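Local coordinates for COG1633: Uncharacterized conserved protein (Magnetospirillum magnetotacticum, PDB 2OH3) that binds a zinc ion and is probably a rubrerythrin-like member of the ferritin superfamily, although its physiological role is not established, at residues Y4-F9 against R62-P67; A15-A20 against R48-H53; L91-H96 against P150-T155. All coordinates share one frame; numbering follows the deposited sequence.

Contacts 1 and 2 share helix 6-33. Contact 1 lies where that helix starts, and contact 2 further along it, their centres about 17 Å apart and their nearest atoms about 7 Å apart. In the sequence, contact 2 is nested inside the loop closed by contact 1. Contact 3 belongs to the later pair of helices, 94-118 and 122-148, and lies on the opposite side of the chain's centre from contact 1, about 40 Å away between centres. Contact 2 is the one near the metal: the side chain of F49 comes within about 5 Å of the zinc ion held by E105, E135 and H138. Contact 3 is centred about 26 Å from contact 2.

Contact 1: residues Y4-F9 against R62-P67; sequences YTLAEF and RALELP
OE1 of E8, the residue whose CG rests on P67 across the contact, accepts the backbone N-H of T5, with 3.0 Å between T5 N and E8 OE1 and an angle of 164° at the hydrogen. The N-H arrives on the anti side of the carboxylate, 16° out of its plane. The reciprocal bond runs from the backbone N-H of E8, with E8 N 3.2 Å from T5 OG1. Together the two bonds define a capping box, with T5 as the N-cap of helix 6-33. The carboxylate reaches T5 N because CG of E8 lies beside its own backbone N (chi1 -71°) and the chain then runs extended.

Across the contact the touching is mostly between carbons, with two backbone carbonyls among the partners. The methyl of A7 points at 62-67, and its CB is 3.7 Å from E65 O and 4.2 Å from P67 CD. L64 reaches in from one end, CD1 lying 4.1 Å from L6 CG, with the two leucine side chains crossing at about a right angle. L66 sends CD2 to 3.3 Å from A7 O, so this methyl sits close against the carbonyl. At the other end P67 CG lies 3.9 Å from E8 CG. With only an alanine at E8, T5 N would probably lose its carboxylate acceptor and a gap would open beside the P67 ring.

The contact lies at the surface, its centre about 20 Å from that of the chain. The loop following helix 37-61 returns over the start of helix 6-33; further along it L64 and L66 touch L10, and P67 touches A11. From the first turn, L6 and F9 reach V124 on helix 122-148, and F9 also packs on Y111 and A115 of helix 94-118.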
ATOM      1  N   TYR A   4      18.461  -9.182   6.874  1.00 43.81           N
ATOM      2  CA  TYR A   4      19.685  -9.323   7.735  1.00 41.63           C
ATOM      3  C   TYR A   4      19.580 -10.517   8.741  1.00 40.15           C
ATOM      4  O   TYR A   4      20.021 -11.603   8.416  1.00 39.24           O
ATOM      5  CB  TYR A   4      20.020  -7.993   8.408  1.00 42.59           C
ATOM      6  N   THR A   5      19.035 -10.331   9.943  1.00 38.42           N
ATOM      7  CA  THR A   5      18.850 -11.459  10.854  1.00 37.24           C
ATOM      8  C   THR A   5      17.766 -12.396  10.352  1.00 36.75           C
ATOM      9  O   THR A   5      16.922 -12.006   9.554  1.00 35.78           O
ATOM     10  CB  THR A   5      18.498 -11.051  12.312  1.00 37.79           C
ATOM     11  OG1 THR A   5      17.195 -10.470  12.377  1.00 37.23           O
ATOM     12  CG2 THR A   5      19.559 -10.095  12.940  1.00 38.33           C
ATOM     13  N   LEU A   6      17.746 -13.630  10.849  1.00 35.60           N
ATOM     14  CA  LEU A   6      16.731 -14.570  10.417  1.00 34.84           C
ATOM     15  C   LEU A   6      15.319 -14.121  10.822  1.00 33.56           C
ATOM     16  O   LEU A   6      14.375 -14.343  10.087  1.00 31.40           O
ATOM     17  CB  LEU A   6      17.018 -15.981  10.961  1.00 34.81           C
ATOM     18  CG  LEU A   6      16.070 -17.089  10.457  1.00 35.59           C
ATOM     19  CD1 LEU A   6      16.100 -17.271   8.946  1.00 34.35           C
ATOM     20  CD2 LEU A   6      16.437 -18.419  11.162  1.00 35.52           C
ATOM     21  N   ALA A   7      15.172 -13.517  11.995  1.00 33.41           N
ATOM     22  CA  ALA A   7      13.851 -12.984  12.432  1.00 34.07           C
ATOM     23  C   ALA A   7      13.346 -11.918  11.485  1.00 34.93           C
ATOM     24  O   ALA A   7      12.168 -11.918  11.085  1.00 34.68           O
ATOM     25  CB  ALA A   7      13.926 -12.409  13.829  1.00 34.66           C
ATOM     26  N   GLU A   8      14.259 -11.004  11.155  1.00 35.20           N
ATOM     27  CA  GLU A   8      13.994  -9.941  10.213  1.00 36.41           C
ATOM     28  C   GLU A   8      13.673 -10.492   8.839  1.00 36.11           C
ATOM     29  O   GLU A   8      12.722 -10.029   8.218  1.00 35.82           O
ATOM     30  CB  GLU A   8      15.180  -8.979  10.122  1.00 36.38           C
ATOM     31  CG  GLU A   8      15.337  -8.124  11.348  1.00 37.80           C
ATOM     32  CD  GLU A   8      16.619  -7.308  11.332  1.00 41.97           C
ATOM     33  OE1 GLU A   8      17.638  -7.746  10.757  1.00 42.48           O
ATOM     34  OE2 GLU A   8      16.595  -6.206  11.899  1.00 46.94           O
ATOM     35  N   PHE A   9      14.445 -11.480   8.383  1.00 36.55           N
ATOM     36  CA  PHE A   9      14.194 -12.106   7.076  1.00 36.98           C
ATOM     37  C   PHE A   9      12.813 -12.783   7.015  1.00 37.64           C
ATOM     38  O   PHE A   9      12.039 -12.550   6.078  1.00 38.53           O
ATOM     39  CB  PHE A   9      15.295 -13.093   6.720  1.00 37.29           C
ATOM     40  CG  PHE A   9      15.104 -13.779   5.377  1.00 36.54           C
ATOM     41  CD1 PHE A   9      15.511 -13.175   4.210  1.00 35.70           C
ATOM     42  CD2 PHE A   9      14.510 -15.032   5.298  1.00 36.86           C
ATOM     43  CE1 PHE A   9      15.342 -13.797   3.000  1.00 34.53           C
ATOM     44  CE2 PHE A   9      14.316 -15.641   4.087  1.00 35.75           C
ATOM     45  CZ  PHE A   9      14.743 -15.049   2.953  1.00 37.14           C
ATOM     46  N   ARG A  62       7.495 -19.478  13.971  1.00 35.99           N
ATOM     47  CA  ARG A  62       7.039 -19.788  15.317  1.00 37.28           C
ATOM     48  C   ARG A  62       8.203 -19.835  16.304  1.00 37.99           C
ATOM     49  O   ARG A  62       8.027 -19.656  17.482  1.00 38.79           O
ATOM     50  CB  ARG A  62       6.358 -21.146  15.356  1.00 37.21           C
ATOM     51  CG  ARG A  62       5.054 -21.257  14.634  1.00 38.15           C
ATOM     52  CD  ARG A  62       4.642 -22.741  14.486  1.00 38.60           C
ATOM     53  NE  ARG A  62       4.495 -23.429  15.769  1.00 40.58           N
ATOM     54  N   ALA A  63       9.402 -20.120  15.816  1.00 39.15           N
ATOM     55  CA  ALA A  63      10.579 -20.200  16.689  1.00 40.02           C
ATOM     56  C   ALA A  63      11.066 -18.833  17.130  1.00 40.73           C
ATOM     57  O   ALA A  63      11.899 -18.744  18.016  1.00 40.93           O
ATOM     58  CB  ALA A  63      11.697 -20.907  15.975  1.00 40.21           C
ATOM     59  N   LEU A  64      10.581 -17.766  16.500  1.00 41.01           N
ATOM     60  CA  LEU A  64      11.186 -16.473  16.716  1.00 41.15           C
ATOM     61  C   LEU A  64      10.204 -15.345  17.020  1.00 40.48           C
ATOM     62  O   LEU A  64       9.077 -15.344  16.561  1.00 39.31           O
ATOM     63  CB  LEU A  64      12.027 -16.122  15.501  1.00 41.49           C
ATOM     64  CG  LEU A  64      13.158 -17.099  15.131  1.00 43.50           C
ATOM     65  CD1 LEU A  64      13.828 -16.682  13.820  1.00 45.05           C
ATOM     66  CD2 LEU A  64      14.203 -17.198  16.211  1.00 45.58           C
ATOM     67  N   GLU A  65      10.670 -14.375  17.794  1.00 40.47           N
ATOM     68  CA  GLU A  65       9.945 -13.133  17.969  1.00 40.92           C
ATOM     69  C   GLU A  65      10.225 -12.289  16.732  1.00 39.96           C
ATOM     70  O   GLU A  65      11.381 -11.921  16.477  1.00 39.64           O
ATOM     71  CB  GLU A  65      10.424 -12.420  19.221  1.00 41.24           C
ATOM     72  CG  GLU A  65       9.437 -11.422  19.741  1.00 45.15           C
ATOM     73  CD  GLU A  65      10.072 -10.435  20.690  1.00 49.20           C
ATOM     74  OE1 GLU A  65      11.022 -10.813  21.423  1.00 51.25           O
ATOM     75  OE2 GLU A  65       9.610  -9.272  20.681  1.00 53.59           O
ATOM     76  N   LEU A  66       9.189 -12.001  15.949  1.00 39.78           N
ATOM     77  CA  LEU A  66       9.397 -11.281  14.690  1.00 39.40           C
ATOM     78  C   LEU A  66       9.232  -9.777  14.892  1.00 39.71           C
ATOM     79  O   LEU A  66       8.380  -9.361  15.666  1.00 38.37           O
ATOM     80  CB  LEU A  66       8.416 -11.772  13.629  1.00 40.10           C
ATOM     81  CG  LEU A  66       8.484 -13.216  13.123  1.00 40.10           C
ATOM     82  CD1 LEU A  66       7.566 -13.395  11.923  1.00 40.78           C
ATOM     83  CD2 LEU A  66       9.887 -13.672  12.748  1.00 41.29           C
ATOM     84  N   PRO A  67      10.048  -8.948  14.198  1.00 40.02           N
ATOM     85  CA  PRO A  67       9.800  -7.517  14.276  1.00 40.71           C
ATOM     86  C   PRO A  67       8.608  -7.146  13.422  1.00 41.55           C
ATOM     87  O   PRO A  67       8.341  -7.786  12.400  1.00 41.32           O
ATOM     88  CB  PRO A  67      11.103  -6.895  13.737  1.00 40.86           C
ATOM     89  CG  PRO A  67      11.689  -7.923  12.834  1.00 40.61           C
ATOM     90  CD  PRO A  67      11.204  -9.273  13.337  1.00 40.12           C
TER

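Contact 2: residues A15-A20 against R48-H53; sequences ALETEA and RFSTLH. With IMD (imidazole), chain C.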
ATOM      1  N   ALA A  15       5.506 -11.022   5.261  1.00 38.28           N
ATOM      2  CA  ALA A  15       4.803  -9.823   4.878  1.00 38.88           C
ATOM      3  C   ALA A  15       4.682  -9.770   3.377  1.00 38.80           C
ATOM      4  O   ALA A  15       3.638  -9.371   2.863  1.00 38.35           O
ATOM      5  CB  ALA A  15       5.492  -8.598   5.443  1.00 39.21           C
ATOM      6  N   LEU A  16       5.741 -10.158   2.679  1.00 39.92           N
ATOM      7  CA  LEU A  16       5.753 -10.164   1.210  1.00 41.33           C
ATOM      8  C   LEU A  16       4.700 -11.099   0.664  1.00 41.90           C
ATOM      9  O   LEU A  16       4.041 -10.777  -0.315  1.00 41.18           O
ATOM     10  CB  LEU A  16       7.126 -10.545   0.624  1.00 41.98           C
ATOM     11  CG  LEU A  16       8.228  -9.464   0.714  1.00 45.14           C
ATOM     12  CD1 LEU A  16       9.645 -10.004   0.402  1.00 44.50           C
ATOM     13  CD2 LEU A  16       7.929  -8.230  -0.169  1.00 47.47           C
ATOM     14  N   GLU A  17       4.530 -12.247   1.317  1.00 42.60           N
ATOM     15  CA  GLU A  17       3.543 -13.253   0.936  1.00 42.64           C
ATOM     16  C   GLU A  17       2.110 -12.909   1.308  1.00 43.03           C
ATOM     17  O   GLU A  17       1.205 -13.129   0.519  1.00 43.68           O
ATOM     18  CB  GLU A  17       3.905 -14.613   1.565  1.00 42.79           C
ATOM     19  CG  GLU A  17       5.140 -15.250   0.914  1.00 43.40           C
ATOM     20  CD  GLU A  17       4.937 -15.461  -0.602  1.00 47.73           C
ATOM     21  OE1 GLU A  17       3.764 -15.334  -1.036  1.00 47.61           O
ATOM     22  OE2 GLU A  17       5.917 -15.707  -1.356  1.00 48.61           O
ATOM     23  N   THR A  18       1.883 -12.390   2.497  1.00 41.88           N
ATOM     24  CA  THR A  18       0.574 -11.863   2.837  1.00 42.38           C
ATOM     25  C   THR A  18       0.136 -10.785   1.819  1.00 41.56           C
ATOM     26  O   THR A  18      -0.992 -10.797   1.302  1.00 40.52           O
ATOM     27  CB  THR A  18       0.602 -11.295   4.276  1.00 42.91           C
ATOM     28  OG1 THR A  18       1.031 -12.335   5.161  1.00 43.66           O
ATOM     29  CG2 THR A  18      -0.762 -10.822   4.723  1.00 43.57           C
ATOM     30  N   GLU A  19       1.056  -9.881   1.509  1.00 39.36           N
ATOM     31  CA  GLU A  19       0.795  -8.853   0.530  1.00 38.24           C
ATOM     32  C   GLU A  19       0.497  -9.485  -0.832  1.00 37.87           C
ATOM     33  O   GLU A  19      -0.500  -9.154  -1.422  1.00 38.31           O
ATOM     34  CB  GLU A  19       1.958  -7.847   0.454  1.00 37.27           C
ATOM     35  CG  GLU A  19       1.838  -6.848  -0.690  1.00 35.66           C
ATOM     36  CD  GLU A  19       0.844  -5.707  -0.443  1.00 35.38           C
ATOM     37  OE1 GLU A  19       0.095  -5.722   0.544  1.00 37.75           O
ATOM     38  OE2 GLU A  19       0.828  -4.730  -1.238  1.00 37.25           O
ATOM     39  N   ALA A  20       1.341 -10.385  -1.329  1.00 38.35           N
ATOM     40  CA  ALA A  20       1.115 -11.006  -2.638  1.00 37.98           C
ATOM     41  C   ALA A  20      -0.241 -11.693  -2.738  1.00 38.99           C
ATOM     42  O   ALA A  20      -0.951 -11.530  -3.720  1.00 39.79           O
ATOM     43  CB  ALA A  20       2.204 -11.978  -2.986  1.00 38.10           C
ATOM     44  N   ARG A  48      -2.543 -18.658  -4.741  1.00 36.14           N
ATOM     45  CA  ARG A  48      -2.490 -19.946  -4.052  1.00 37.12           C
ATOM     46  C   ARG A  48      -1.080 -20.297  -3.642  1.00 38.39           C
ATOM     47  O   ARG A  48      -0.879 -20.827  -2.565  1.00 39.69           O
ATOM     48  CB  ARG A  48      -3.103 -21.050  -4.916  1.00 36.39           C
ATOM     49  CG  ARG A  48      -3.036 -22.433  -4.277  1.00 38.03           C
ATOM     50  CD  ARG A  48      -3.878 -22.490  -3.059  1.00 40.49           C
ATOM     51  NE  ARG A  48      -3.804 -23.817  -2.456  1.00 43.57           N
ATOM     52  CZ  ARG A  48      -3.986 -24.068  -1.162  1.00 46.70           C
ATOM     53  NH1 ARG A  48      -4.255 -23.077  -0.300  1.00 49.48           N
ATOM     54  NH2 ARG A  48      -3.888 -25.323  -0.721  1.00 45.72           N
ATOM     55  N   PHE A  49      -0.099 -20.014  -4.501  1.00 40.33           N
ATOM     56  CA  PHE A  49       1.293 -20.207  -4.152  1.00 41.68           C
ATOM     57  C   PHE A  49       1.598 -19.360  -2.894  1.00 43.01           C
ATOM     58  O   PHE A  49       2.286 -19.841  -1.963  1.00 41.38           O
ATOM     59  CB  PHE A  49       2.229 -19.817  -5.322  1.00 42.94           C
ATOM     60  CG  PHE A  49       3.683 -19.740  -4.924  1.00 44.13           C
ATOM     61  CD1 PHE A  49       4.192 -18.605  -4.307  1.00 45.99           C
ATOM     62  CD2 PHE A  49       4.526 -20.809  -5.126  1.00 45.78           C
ATOM     63  CE1 PHE A  49       5.548 -18.528  -3.915  1.00 46.16           C
ATOM     64  CE2 PHE A  49       5.883 -20.749  -4.716  1.00 46.45           C
ATOM     65  CZ  PHE A  49       6.383 -19.602  -4.120  1.00 45.35           C
ATOM     66  N   SER A  50       1.112 -18.105  -2.856  1.00 43.81           N
ATOM     67  CA  SER A  50       1.355 -17.248  -1.681  0.50 44.35           C
ATOM     68  C   SER A  50       0.904 -17.891  -0.380  1.00 44.47           C
ATOM     69  O   SER A  50       1.629 -17.898   0.579  1.00 45.22           O
ATOM     70  CB  SER A  50       0.641 -15.917  -1.781  0.50 44.60           C
ATOM     71  OG  SER A  50       0.709 -15.274  -0.526  0.50 44.80           O
ATOM     72  N   THR A  51      -0.310 -18.400  -0.357  1.00 44.55           N
ATOM     73  CA  THR A  51      -0.856 -19.050   0.801  1.00 44.78           C
ATOM     74  C   THR A  51      -0.012 -20.226   1.252  1.00 45.17           C
ATOM     75  O   THR A  51       0.283 -20.353   2.446  1.00 45.02           O
ATOM     76  CB  THR A  51      -2.261 -19.522   0.492  1.00 45.27           C
ATOM     77  OG1 THR A  51      -3.033 -18.370   0.148  1.00 45.16           O
ATOM     78  CG2 THR A  51      -2.862 -20.238   1.660  1.00 45.56           C
ATOM     79  N   LEU A  52       0.358 -21.085   0.304  1.00 45.36           N
ATOM     80  CA  LEU A  52       1.154 -22.273   0.595  1.00 46.14           C
ATOM     81  C   LEU A  52       2.532 -21.931   1.128  1.00 46.33           C
ATOM     82  O   LEU A  52       2.976 -22.469   2.145  1.00 46.51           O
ATOM     83  CB  LEU A  52       1.283 -23.146  -0.657  1.00 45.77           C
ATOM     84  CG  LEU A  52       0.006 -23.846  -1.102  1.00 45.25           C
ATOM     85  CD1 LEU A  52       0.249 -24.552  -2.404  1.00 44.76           C
ATOM     86  CD2 LEU A  52      -0.467 -24.841  -0.051  1.00 45.84           C
ATOM     87  N   HIS A  53       3.193 -21.019   0.437  1.00 46.97           N
ATOM     88  CA  HIS A  53       4.505 -20.532   0.812  1.00 47.75           C
ATOM     89  C   HIS A  53       4.499 -19.734   2.125  1.00 45.76           C
ATOM     90  O   HIS A  53       5.337 -19.940   3.004  1.00 44.15           O
ATOM     91  CB  HIS A  53       5.094 -19.639  -0.316  1.00 48.66           C
ATOM     92  CG  HIS A  53       6.583 -19.516  -0.252  1.00 52.95           C
ATOM     93  ND1 HIS A  53       7.245 -18.304  -0.216  1.00 54.56           N
ATOM     94  CD2 HIS A  53       7.545 -20.475  -0.171  1.00 58.62           C
ATOM     95  CE1 HIS A  53       8.549 -18.524  -0.132  1.00 55.56           C
ATOM     96  NE2 HIS A  53       8.758 -19.829  -0.108  1.00 57.82           N
TER
HETATM   97  N1  IMD C 301       4.769 -14.876  -5.797  1.00 30.99           N
HETATM   98  C2  IMD C 301       5.166 -14.998  -4.529  1.00 30.37           C
HETATM   99  N3  IMD C 301       4.028 -15.196  -3.765  1.00 31.56           N
HETATM  100  C4  IMD C 301       2.962 -15.189  -4.562  1.00 29.30           C
HETATM  101  C5  IMD C 301       3.419 -15.000  -5.838  1.00 28.69           C
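H53 and E17 are joined by a His-carboxylate hydrogen bond, H53 ND1 donating to E17 OE2 at 3.1 Å. The donor comes from above the carboxylate plane, and the E17 carboxylate and the H53 ring are close to perpendicular, 82° apart. The other oxygen is taken by the bound imidazole, probably from the crystallisation liquor: its N3 donates to E17 OE1 at 2.7 Å in a nearly straight bond of 170°. The two oxygens thus have one nitrogen donor each, which fixes the rotation of the carboxylate. A bend at chi2 of E17 brings the group to this place. Away from the carboxylate, S50 OG approaches the backbone carbonyl E17 O, but the separation is implausibly short and S50 has two conformers, so that bond is doubtful.

Van der Waals contacts line the same spot. The F49 ring has two polar atoms at its edge, near its plane: CE1 stands 3.8 Å from E17 OE2, and CD1 is 3.5 Å from imidazole N3. Carbon meets carbon where A20 CB and S50 CB each lie 3.7 Å from imidazole C4.

The backbones frame these groups as an antiparallel helix pair, the axes of the two short segments approaching to 8.5 Å with 149° between their N-to-C directions.

F49 stacks edge-to-face with the zinc ligand H138, and E17 touches the ligand E135. E17 and F49 thus border the zinc site, with H53 holding E17, consistent with the metal-binding interior of a ferritin-like four-helix bundle, as in rubrerythrins.

Contact 3: residues L91-H96 against P150-T155; sequences LMTPYH and PRPSIT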
ATOM      1  N   LEU A  91      -5.731  -0.961 -14.863  1.00 50.97           N
ATOM      2  CA  LEU A  91      -5.390  -2.296 -14.368  1.00 49.58           C
ATOM      3  C   LEU A  91      -6.405  -3.365 -14.729  1.00 47.79           C
ATOM      4  O   LEU A  91      -6.116  -4.544 -14.553  1.00 47.20           O
ATOM      5  CB  LEU A  91      -5.178  -2.285 -12.858  1.00 49.78           C
ATOM      6  CG  LEU A  91      -3.836  -1.775 -12.333  1.00 50.68           C
ATOM      7  CD1 LEU A  91      -3.759  -2.037 -10.836  1.00 50.93           C
ATOM      8  CD2 LEU A  91      -2.677  -2.470 -13.024  1.00 50.60           C
HETATM    9  N   MSE A  92      -7.568  -2.973 -15.248  1.00 46.14           N
HETATM   10  CA  MSE A  92      -8.526  -3.941 -15.783  1.00 45.74           C
HETATM   11  C   MSE A  92      -8.101  -4.622 -17.106  1.00 44.30           C
HETATM   12  O   MSE A  92      -8.688  -5.627 -17.492  1.00 44.74           O
HETATM   13  CB  MSE A  92      -9.917  -3.304 -15.900  1.00 46.32           C
HETATM   14  CG  MSE A  92     -10.572  -3.055 -14.511  1.00 48.24           C
ATOM     15  N   THR A  93      -7.087  -4.109 -17.801  1.00 42.28           N
ATOM     16  CA  THR A  93      -6.626  -4.780 -18.996  1.00 41.05           C
ATOM     17  C   THR A  93      -5.541  -5.779 -18.637  1.00 39.69           C
ATOM     18  O   THR A  93      -4.651  -5.464 -17.862  1.00 38.86           O
ATOM     19  CB  THR A  93      -6.045  -3.813 -20.047  1.00 41.15           C
ATOM     20  OG1 THR A  93      -4.733  -3.420 -19.654  1.00 42.57           O
ATOM     21  CG2 THR A  93      -6.871  -2.587 -20.169  1.00 41.33           C
ATOM     22  N   PRO A  94      -5.584  -6.990 -19.219  1.00 39.20           N
ATOM     23  CA  PRO A  94      -4.564  -7.990 -18.890  1.00 38.97           C
ATOM     24  C   PRO A  94      -3.121  -7.556 -19.044  1.00 38.25           C
ATOM     25  O   PRO A  94      -2.308  -7.871 -18.191  1.00 37.96           O
ATOM     26  CB  PRO A  94      -4.877  -9.140 -19.850  1.00 38.96           C
ATOM     27  CG  PRO A  94      -6.272  -9.024 -20.130  1.00 39.17           C
ATOM     28  CD  PRO A  94      -6.578  -7.539 -20.160  1.00 38.83           C
ATOM     29  N   TYR A  95      -2.795  -6.819 -20.097  1.00 38.97           N
ATOM     30  CA  TYR A  95      -1.426  -6.377 -20.300  1.00 39.33           C
ATOM     31  C   TYR A  95      -0.917  -5.565 -19.081  1.00 39.07           C
ATOM     32  O   TYR A  95       0.212  -5.781 -18.595  1.00 37.87           O
ATOM     33  CB  TYR A  95      -1.302  -5.553 -21.581  1.00 40.61           C
ATOM     34  CG  TYR A  95       0.098  -5.043 -21.837  1.00 42.72           C
ATOM     35  CD1 TYR A  95       1.141  -5.927 -22.123  1.00 45.12           C
ATOM     36  CD2 TYR A  95       0.385  -3.679 -21.803  1.00 44.78           C
ATOM     37  CE1 TYR A  95       2.438  -5.470 -22.351  1.00 45.88           C
ATOM     38  CE2 TYR A  95       1.672  -3.209 -22.035  1.00 44.93           C
ATOM     39  CZ  TYR A  95       2.692  -4.112 -22.309  1.00 45.51           C
ATOM     40  OH  TYR A  95       3.966  -3.659 -22.533  1.00 46.09           O
ATOM     41  N   HIS A  96      -1.752  -4.650 -18.582  1.00 37.64           N
ATOM     42  CA  HIS A  96      -1.344  -3.783 -17.480  1.00 37.43           C
ATOM     43  C   HIS A  96      -1.308  -4.483 -16.118  1.00 36.83           C
ATOM     44  O   HIS A  96      -0.442  -4.191 -15.292  1.00 37.58           O
ATOM     45  CB  HIS A  96      -2.236  -2.545 -17.432  1.00 38.11           C
ATOM     46  CG  HIS A  96      -1.988  -1.584 -18.557  1.00 41.07           C
ATOM     47  ND1 HIS A  96      -3.007  -0.919 -19.209  1.00 44.39           N
ATOM     48  CD2 HIS A  96      -0.838  -1.168 -19.137  1.00 42.92           C
ATOM     49  CE1 HIS A  96      -2.490  -0.135 -20.137  1.00 46.07           C
ATOM     50  NE2 HIS A  96      -1.177  -0.270 -20.116  1.00 46.24           N
ATOM     51  N   PRO A 150      -2.173  -9.558 -26.020  1.00 50.40           N
ATOM     52  CA  PRO A 150      -2.251  -8.413 -26.942  1.00 51.34           C
ATOM     53  C   PRO A 150      -2.257  -7.069 -26.206  1.00 52.43           C
ATOM     54  O   PRO A 150      -2.732  -6.989 -25.075  1.00 52.48           O
ATOM     55  CB  PRO A 150      -3.575  -8.635 -27.688  1.00 51.62           C
ATOM     56  CG  PRO A 150      -4.420  -9.442 -26.756  1.00 51.18           C
ATOM     57  CD  PRO A 150      -3.433 -10.326 -25.977  1.00 50.52           C
ATOM     58  N   ARG A 151      -1.725  -6.035 -26.852  1.00 53.31           N
ATOM     59  CA  ARG A 151      -1.616  -4.710 -26.249  1.00 54.38           C
ATOM     60  C   ARG A 151      -2.912  -3.939 -26.483  1.00 54.75           C
ATOM     61  O   ARG A 151      -3.351  -3.823 -27.623  1.00 55.10           O
ATOM     62  CB  ARG A 151      -0.460  -3.923 -26.877  1.00 54.74           C
ATOM     63  CG  ARG A 151       0.813  -4.721 -27.132  1.00 56.08           C
ATOM     64  CD  ARG A 151       1.159  -5.588 -25.961  1.00 57.26           C
ATOM     65  NE  ARG A 151       2.583  -5.917 -25.905  1.00 58.35           N
ATOM     66  CZ  ARG A 151       3.067  -7.084 -25.478  1.00 58.51           C
ATOM     67  NH1 ARG A 151       2.253  -8.032 -25.053  1.00 58.95           N
ATOM     68  NH2 ARG A 151       4.376  -7.301 -25.453  1.00 58.88           N
ATOM     69  N   PRO A 152      -3.521  -3.393 -25.420  1.00 55.37           N
ATOM     70  CA  PRO A 152      -4.772  -2.642 -25.571  1.00 55.99           C
ATOM     71  C   PRO A 152      -4.554  -1.214 -26.104  1.00 56.63           C
ATOM     72  O   PRO A 152      -3.440  -0.696 -26.046  1.00 56.74           O
ATOM     73  CB  PRO A 152      -5.305  -2.597 -24.144  1.00 55.65           C
ATOM     74  CG  PRO A 152      -4.087  -2.556 -23.328  1.00 55.87           C
ATOM     75  CD  PRO A 152      -3.071  -3.417 -24.020  1.00 55.29           C
ATOM     76  N   SER A 153      -5.605  -0.590 -26.622  1.00 57.64           N
ATOM     77  CA  SER A 153      -5.531   0.810 -27.058  1.00 58.48           C
ATOM     78  C   SER A 153      -6.482   1.680 -26.222  1.00 59.36           C
ATOM     79  O   SER A 153      -7.626   1.298 -25.977  1.00 59.37           O
ATOM     80  CB  SER A 153      -5.844   0.922 -28.554  1.00 58.44           C
ATOM     81  N   ILE A 154      -5.998   2.837 -25.766  1.00 60.63           N
ATOM     82  CA  ILE A 154      -6.833   3.810 -25.043  1.00 61.63           C
ATOM     83  C   ILE A 154      -7.949   4.403 -25.925  1.00 62.80           C
ATOM     84  O   ILE A 154      -8.094   4.052 -27.106  1.00 63.11           O
ATOM     85  CB  ILE A 154      -5.982   4.975 -24.480  1.00 61.18           C
ATOM     86  N   THR A 155      -8.738   5.305 -25.345  1.00 64.13           N
ATOM     87  CA  THR A 155      -9.819   5.967 -26.072  1.00 64.76           C
ATOM     88  C   THR A 155     -11.115   5.955 -25.263  1.00 65.39           C
ATOM     89  O   THR A 155     -12.090   5.304 -25.658  1.00 66.08           O
TER
HETATM   90  O   HOH W   1      -4.288  -6.622 -22.526  1.00 38.50           O
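The Y95 ring and the R151 guanidinium are stacked with a tilt of 27° between their planes. Y95 CE1 sits over the centre of the guanidinium and comes 3.6 Å from R151 CZ. The aliphatic part joins in: R151 CD stands over a face of the tyrosine ring in a CH-pi contact, 4.0 Å from the ring centroid and 20° off its normal. R151 bends at chi2 (-44°), which folds its chain back over the ring. Its NH1 also donates to I146 O in the last turn of helix 122-148 and to T149 O just after it, holding the guanidinium there.

P152 crosses the Y95 side chain at about a right angle, with CD 3.7 Å from Y95 CB. The proline also reaches T93, its CG 3.8 Å from T93 OG1, and those side chains too are roughly perpendicular.

T93 is the N-cap of helix 94-118: its OG1 accepts from H96 N in a weak bond of 3.4 Å. The contact sets the first turn of this helix against the loop that leaves helix 122-148, at one end of the four-helix bundle.

A water joins the backbones of Y95 and P150. It accepts from Y95 N at 2.9 Å and donates to P150 O at 3.0 Å, using an N-H of the helix's first turn.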